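Local coordinates for UPF0749 protein MT1873 (Mycobacterium tuberculosis, PDB 3GMG), which is of unknown function, belongs to the UPF0749 (DUF881) family and is probably associated with the cell membrane, at residues E52-V57 / P102-L107; G81-V86 / A148-K153. All blocks are in the same frame, centred on the assembly; numbering follows the deposited sequence.

Contact 1 (E52-V57 / P102-L107)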
loop_
_atom_site.group_PDB
_atom_site.type_symbol
_atom_site.label_atom_id
_atom_site.label_comp_id
_atom_site.label_asym_id
_atom_site.label_seq_id
_atom_site.Cartn_x
_atom_site.Cartn_y
_atom_site.Cartn_z
ATOM N N GLU A 52 -6.265 15.335 -0.990
ATOM C CA GLU A 52 -5.440 15.193 0.203
ATOM C C GLU A 52 -6.290 14.902 1.430
ATOM O O GLU A 52 -5.895 14.119 2.309
ATOM C CB GLU A 52 -4.624 16.482 0.425
ATOM C CG GLU A 52 -3.443 16.667 -0.542
ATOM C CD GLU A 52 -3.813 17.131 -1.957
ATOM O OE1 GLU A 52 -2.920 17.047 -2.831
ATOM O OE2 GLU A 52 -4.959 17.578 -2.214
ATOM N N VAL A 53 -7.446 15.545 1.505
ATOM C CA VAL A 53 -8.350 15.363 2.631
ATOM C C VAL A 53 -8.916 13.941 2.626
ATOM O O VAL A 53 -9.003 13.307 3.675
ATOM C CB VAL A 53 -9.503 16.378 2.622
ATOM C CG1 VAL A 53 -10.464 16.122 3.762
ATOM C CG2 VAL A 53 -8.950 17.805 2.695
ATOM N N MET A 54 -9.279 13.432 1.453
ATOM C CA MET A 54 -9.808 12.072 1.385
ATOM C C MET A 54 -8.725 11.038 1.709
ATOM O O MET A 54 -8.978 10.021 2.378
ATOM C CB MET A 54 -10.477 11.794 0.034
ATOM C CG MET A 54 -11.147 10.428 -0.050
ATOM S SD MET A 54 -12.611 10.186 1.020
ATOM C CE MET A 54 -13.849 11.114 0.074
ATOM N N ILE A 55 -7.495 11.294 1.278
ATOM C CA ILE A 55 -6.377 10.430 1.645
ATOM C C ILE A 55 -6.181 10.439 3.176
ATOM O O ILE A 55 -5.966 9.386 3.790
ATOM C CB ILE A 55 -5.070 10.863 0.939
ATOM C CG1 ILE A 55 -5.166 10.598 -0.561
ATOM C CG2 ILE A 55 -3.875 10.135 1.547
ATOM C CD1 ILE A 55 -4.228 11.460 -1.389
ATOM N N ASP A 56 -6.275 11.615 3.793
ATOM C CA ASP A 56 -6.211 11.731 5.266
ATOM C C ASP A 56 -7.331 10.940 5.972
ATOM O O ASP A 56 -7.100 10.304 7.009
ATOM C CB ASP A 56 -6.282 13.196 5.726
ATOM C CG ASP A 56 -5.017 14.000 5.406
ATOM O OD1 ASP A 56 -3.969 13.421 5.055
ATOM O OD2 ASP A 56 -5.102 15.246 5.505
ATOM N N VAL A 57 -8.552 10.971 5.431
ATOM C CA VAL A 57 -9.652 10.202 6.014
ATOM C C VAL A 57 -9.266 8.720 6.036
ATOM O O VAL A 57 -9.417 8.033 7.049
ATOM C CB VAL A 57 -10.978 10.374 5.208
ATOM C CG1 VAL A 57 -12.017 9.325 5.640
ATOM C CG2 VAL A 57 -11.556 11.770 5.355
ATOM N N PRO A 102 -19.301 14.981 -4.415
ATOM C CA PRO A 102 -19.941 15.008 -3.096
ATOM C C PRO A 102 -21.471 15.099 -3.165
ATOM O O PRO A 102 -22.026 15.547 -4.197
ATOM C CB PRO A 102 -19.341 16.245 -2.421
ATOM C CG PRO A 102 -18.940 17.117 -3.580
ATOM C CD PRO A 102 -18.549 16.217 -4.701
ATOM N N PRO A 103 -22.167 14.695 -2.095
ATOM C CA PRO A 103 -21.587 14.245 -0.818
ATOM C C PRO A 103 -20.996 12.845 -0.893
ATOM O O PRO A 103 -21.373 12.053 -1.749
ATOM C CB PRO A 103 -22.775 14.295 0.150
ATOM C CG PRO A 103 -23.978 14.124 -0.715
ATOM C CD PRO A 103 -23.637 14.772 -2.031
ATOM N N TYR A 104 -20.042 12.583 -0.004
ATOM C CA TYR A 104 -19.378 11.287 0.065
ATOM C C TYR A 104 -19.822 10.529 1.312
ATOM O O TYR A 104 -20.152 11.138 2.327
ATOM C CB TYR A 104 -17.851 11.461 0.125
ATOM C CG TYR A 104 -17.255 12.397 -0.928
ATOM C CD1 TYR A 104 -16.704 13.619 -0.572
ATOM C CD2 TYR A 104 -17.214 12.029 -2.258
ATOM C CE1 TYR A 104 -16.157 14.468 -1.530
ATOM C CE2 TYR A 104 -16.675 12.859 -3.216
ATOM C CZ TYR A 104 -16.164 14.067 -2.858
ATOM O OH TYR A 104 -15.607 14.876 -3.838
ATOM N N SER A 105 -19.776 9.206 1.227
ATOM C CA SER A 105 -20.040 8.329 2.385
ATOM C C SER A 105 -18.882 7.364 2.481
ATOM O O SER A 105 -18.529 6.720 1.496
ATOM C CB SER A 105 -21.358 7.562 2.177
ATOM O OG SER A 105 -21.818 6.956 3.384
ATOM N N ILE A 106 -18.266 7.277 3.653
ATOM C CA ILE A 106 -17.166 6.342 3.860
ATOM C C ILE A 106 -17.599 5.343 4.908
ATOM O O ILE A 106 -18.009 5.735 5.992
ATOM C CB ILE A 106 -15.857 7.036 4.281
ATOM C CG1 ILE A 106 -15.457 8.101 3.241
ATOM C CG2 ILE A 106 -14.747 6.005 4.469
ATOM C CD1 ILE A 106 -15.927 9.509 3.583
ATOM N N LEU A 107 -17.516 4.066 4.569
ATOM C CA LEU A 107 -17.870 2.965 5.476
ATOM C C LEU A 107 -16.587 2.316 5.933
ATOM O O LEU A 107 -15.705 2.056 5.133
ATOM C CB LEU A 107 -18.723 1.930 4.761
ATOM C CG LEU A 107 -19.983 2.441 4.068
ATOM C CD1 LEU A 107 -20.591 1.354 3.211
ATOM C CD2 LEU A 107 -21.001 2.860 5.119
#

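Contact 2 (G81-V86 / A148-K153)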
loop_
_atom_site.group_PDB
_atom_site.type_symbol
_atom_site.label_atom_id
_atom_site.label_comp_id
_atom_site.label_asym_id
_atom_site.label_seq_id
_atom_site.Cartn_x
_atom_site.Cartn_y
_atom_site.Cartn_z
ATOM N N GLY A 81 -8.034 -0.343 -0.929
ATOM C CA GLY A 81 -6.944 -1.273 -0.668
ATOM C C GLY A 81 -5.643 -0.537 -0.452
ATOM O O GLY A 81 -5.582 0.692 -0.489
ATOM N N VAL A 82 -4.583 -1.318 -0.254
ATOM C CA VAL A 82 -3.296 -0.769 0.167
ATOM C C VAL A 82 -2.716 0.212 -0.855
ATOM O O VAL A 82 -2.098 1.202 -0.479
ATOM C CB VAL A 82 -2.294 -1.906 0.496
ATOM C CG1 VAL A 82 -2.020 -2.763 -0.740
ATOM C CG2 VAL A 82 -1.007 -1.322 1.074
ATOM N N ASP A 83 -2.986 -0.028 -2.139
ATOM C CA ASP A 83 -2.497 0.834 -3.212
ATOM C C ASP A 83 -3.531 1.813 -3.741
ATOM O O ASP A 83 -3.326 2.423 -4.787
ATOM C CB ASP A 83 -1.917 -0.008 -4.374
ATOM C CG ASP A 83 -2.947 -0.918 -5.056
ATOM O OD1 ASP A 83 -3.998 -1.247 -4.472
ATOM O OD2 ASP A 83 -2.690 -1.345 -6.211
ATOM N N THR A 84 -4.636 1.991 -3.013
ATOM C CA THR A 84 -5.641 2.956 -3.421
ATOM C C THR A 84 -5.041 4.348 -3.507
ATOM O O THR A 84 -4.283 4.753 -2.633
ATOM C CB THR A 84 -6.838 2.957 -2.452
ATOM O OG1 THR A 84 -7.629 1.792 -2.702
ATOM C CG2 THR A 84 -7.696 4.210 -2.644
ATOM N N TRP A 85 -5.379 5.054 -4.580
ATOM C CA TRP A 85 -4.914 6.422 -4.802
ATOM C C TRP A 85 -6.105 7.329 -5.011
ATOM O O TRP A 85 -7.162 6.877 -5.453
ATOM C CB TRP A 85 -3.963 6.511 -6.015
ATOM C CG TRP A 85 -4.431 5.798 -7.277
ATOM C CD1 TRP A 85 -4.050 4.553 -7.700
ATOM C CD2 TRP A 85 -5.345 6.291 -8.276
ATOM N NE1 TRP A 85 -4.672 4.236 -8.886
ATOM C CE2 TRP A 85 -5.473 5.283 -9.260
ATOM C CE3 TRP A 85 -6.068 7.483 -8.430
ATOM C CZ2 TRP A 85 -6.295 5.432 -10.385
ATOM C CZ3 TRP A 85 -6.896 7.626 -9.542
ATOM C CH2 TRP A 85 -6.990 6.609 -10.509
ATOM N N VAL A 86 -5.925 8.600 -4.679
ATOM C CA VAL A 86 -6.945 9.618 -4.908
ATOM C C VAL A 86 -6.310 10.798 -5.637
ATOM O O VAL A 86 -5.311 11.352 -5.178
ATOM C CB VAL A 86 -7.560 10.120 -3.586
ATOM C CG1 VAL A 86 -8.734 11.061 -3.865
ATOM C CG2 VAL A 86 -7.992 8.939 -2.705
ATOM N N ALA A 148 -18.378 -3.562 -1.807
ATOM C CA ALA A 148 -17.596 -3.295 -2.997
ATOM C C ALA A 148 -16.364 -4.188 -3.002
ATOM O O ALA A 148 -15.808 -4.458 -1.957
ATOM C CB ALA A 148 -17.183 -1.808 -3.043
ATOM N N LEU A 149 -15.931 -4.601 -4.193
ATOM C CA LEU A 149 -14.779 -5.468 -4.362
ATOM C C LEU A 149 -13.678 -4.769 -5.144
ATOM O O LEU A 149 -13.939 -3.907 -5.982
ATOM C CB LEU A 149 -15.182 -6.751 -5.102
ATOM C CG LEU A 149 -16.374 -7.515 -4.529
ATOM C CD1 LEU A 149 -16.643 -8.755 -5.391
ATOM C CD2 LEU A 149 -16.177 -7.897 -3.060
ATOM N N ARG A 150 -12.432 -5.147 -4.866
ATOM C CA ARG A 150 -11.311 -4.622 -5.635
ATOM C C ARG A 150 -11.167 -5.356 -6.954
ATOM O O ARG A 150 -11.484 -6.542 -7.046
ATOM C CB ARG A 150 -10.023 -4.735 -4.841
ATOM C CG ARG A 150 -10.033 -3.870 -3.613
ATOM C CD ARG A 150 -8.641 -3.457 -3.254
ATOM N NE ARG A 150 -8.214 -2.294 -4.030
ATOM C CZ ARG A 150 -6.952 -1.993 -4.311
ATOM N NH1 ARG A 150 -5.957 -2.795 -3.920
ATOM N NH2 ARG A 150 -6.689 -0.896 -5.016
ATOM N N GLN A 151 -10.680 -4.620 -7.954
ATOM C CA GLN A 151 -10.503 -5.116 -9.307
ATOM C C GLN A 151 -9.007 -5.112 -9.653
ATOM O O GLN A 151 -8.463 -4.075 -10.023
ATOM C CB GLN A 151 -11.284 -4.227 -10.282
ATOM C CG GLN A 151 -12.791 -4.161 -10.006
ATOM C CD GLN A 151 -13.468 -5.529 -10.072
ATOM O OE1 GLN A 151 -14.226 -5.907 -9.174
ATOM N NE2 GLN A 151 -13.194 -6.274 -11.141
ATOM N N PRO A 152 -8.341 -6.272 -9.545
ATOM C CA PRO A 152 -6.889 -6.341 -9.734
ATOM C C PRO A 152 -6.465 -6.213 -11.198
ATOM O O PRO A 152 -7.216 -6.614 -12.084
ATOM C CB PRO A 152 -6.557 -7.747 -9.246
ATOM C CG PRO A 152 -7.748 -8.540 -9.630
ATOM C CD PRO A 152 -8.931 -7.620 -9.438
ATOM N N LYS A 153 -5.280 -5.654 -11.439
ATOM C CA LYS A 153 -4.676 -5.681 -12.775
ATOM C C LYS A 153 -4.075 -7.070 -12.988
ATOM O O LYS A 153 -3.700 -7.736 -12.032
ATOM C CB LYS A 153 -3.621 -4.584 -12.927
#

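Contact 1 (E52-V57 / P102-L107)
Met54 lays its terminal methyl over one face of the Tyr104 ring. The methyl is not centred on the ring. Met54 CE lies 3.8 Å from Tyr104 CG and 4.0 Å from Tyr104 CB, so it covers the rim where the ring joins its own chain. The distance from Met54 CE to the Tyr104 ring centroid is 4.1 Å, and the approach is 24° off the ring normal. This is a CH-pi contact. The torsions of the methionine explain it. CG runs out from the helix anti to the backbone N (chi1 -175°), and bends at chi2 and chi3 then turn the methyl onto the ring. The other face of the ring is covered from within its own segment, with Pro102 CA over the centre, 3.8 Å above the ring plane. The ring thus lies between the methionine methyl and the backbone of the loop before its strand, which limits its rotation.

The sulfur of the same methionine serves a second partner. Met54 and Ile106 reach toward each other tip to tip, with Met54 SD 4.2 Å from Ile106 CG1. One helix turn along, Val57 CG1 comes within 4.4 Å of Ile106 CG1, so this one branch of the isoleucine meets two helix residues. The contact packs helix 51-63 onto a face of the five-stranded antiparallel sheet. Strand 104-109 is the middle strand of that sheet, between strands 68-72 and 37-43. Helix and strand segments run nearly parallel, 22° apart, with their axes 11.5 Å from each other. Tyr104 and Ile106 point toward the helix, while Ser105 between them points away, as expected for alternating residues of a strand. Leu93 of strand 92-95 touches both Met54 and Tyr104, and Ala125 of helix 125-131 packs on Val57.

Contact 2 (G81-V86 / A148-K153)
Asp83 CG stands between the backbone N and the carbonyl carbon (chi1 63°), and this sends the carboxylate toward Arg150, which bends at chi3 (83°) to bring its guanidinium to it. The two form a salt bridge. Arg150 grips end-on with NH1 and NH2, and both nitrogens go to a single oxygen. Arg150 NH1 is 2.6 Å from Asp83 OD1 and meets it nearly along the C-O axis. Arg150 NH2 is 2.8 Å from Asp83 OD1 and comes from above the carboxylate plane. The oxygen lies close to the guanidinium plane, but the two flat groups stand 87° apart. Both bonds are bent.

The acceptor sits in a type I beta turn, Gly81 to Thr84, that follows strand 77-79. Arg150 lies in the loop after strand 143-146, so the salt bridge joins two loops at the surface. Thr84 N bonds back to Gly81 O, and Gly81 N gives a straight bond to Thr84 OG1 at 2.8 Å. Gly81 CA lies over one face of the guanidinium, offset toward the rim, 3.5 Å above its plane. Thr84 OG1 also hydrogen-bonds Asp96 OD2, which makes a long, weak ion pair with Arg150. Leu27 of the second subunit packs on both Asp83 and Arg150.

Contacts 1 and 2 have their centres 15 Å apart and differ in kind. Contact 1 is buried and apolar, about 6 Å from the centre of the chain. Contact 2 is polar and lies near the surface, about 11 Å from that centre, beside the second subunit. They touch through Ile55 and Val86, where Ile55 CG1 is 3.9 Å from Val86 CB. Ile55 is on the helix of contact 1, and Val86 begins the short strand after the turn of contact 2. Strand 92-95, antiparallel to strand 86-87, reaches both contacts, and its Val95 touches Thr84 and Val86. Their segments alternate along the chain.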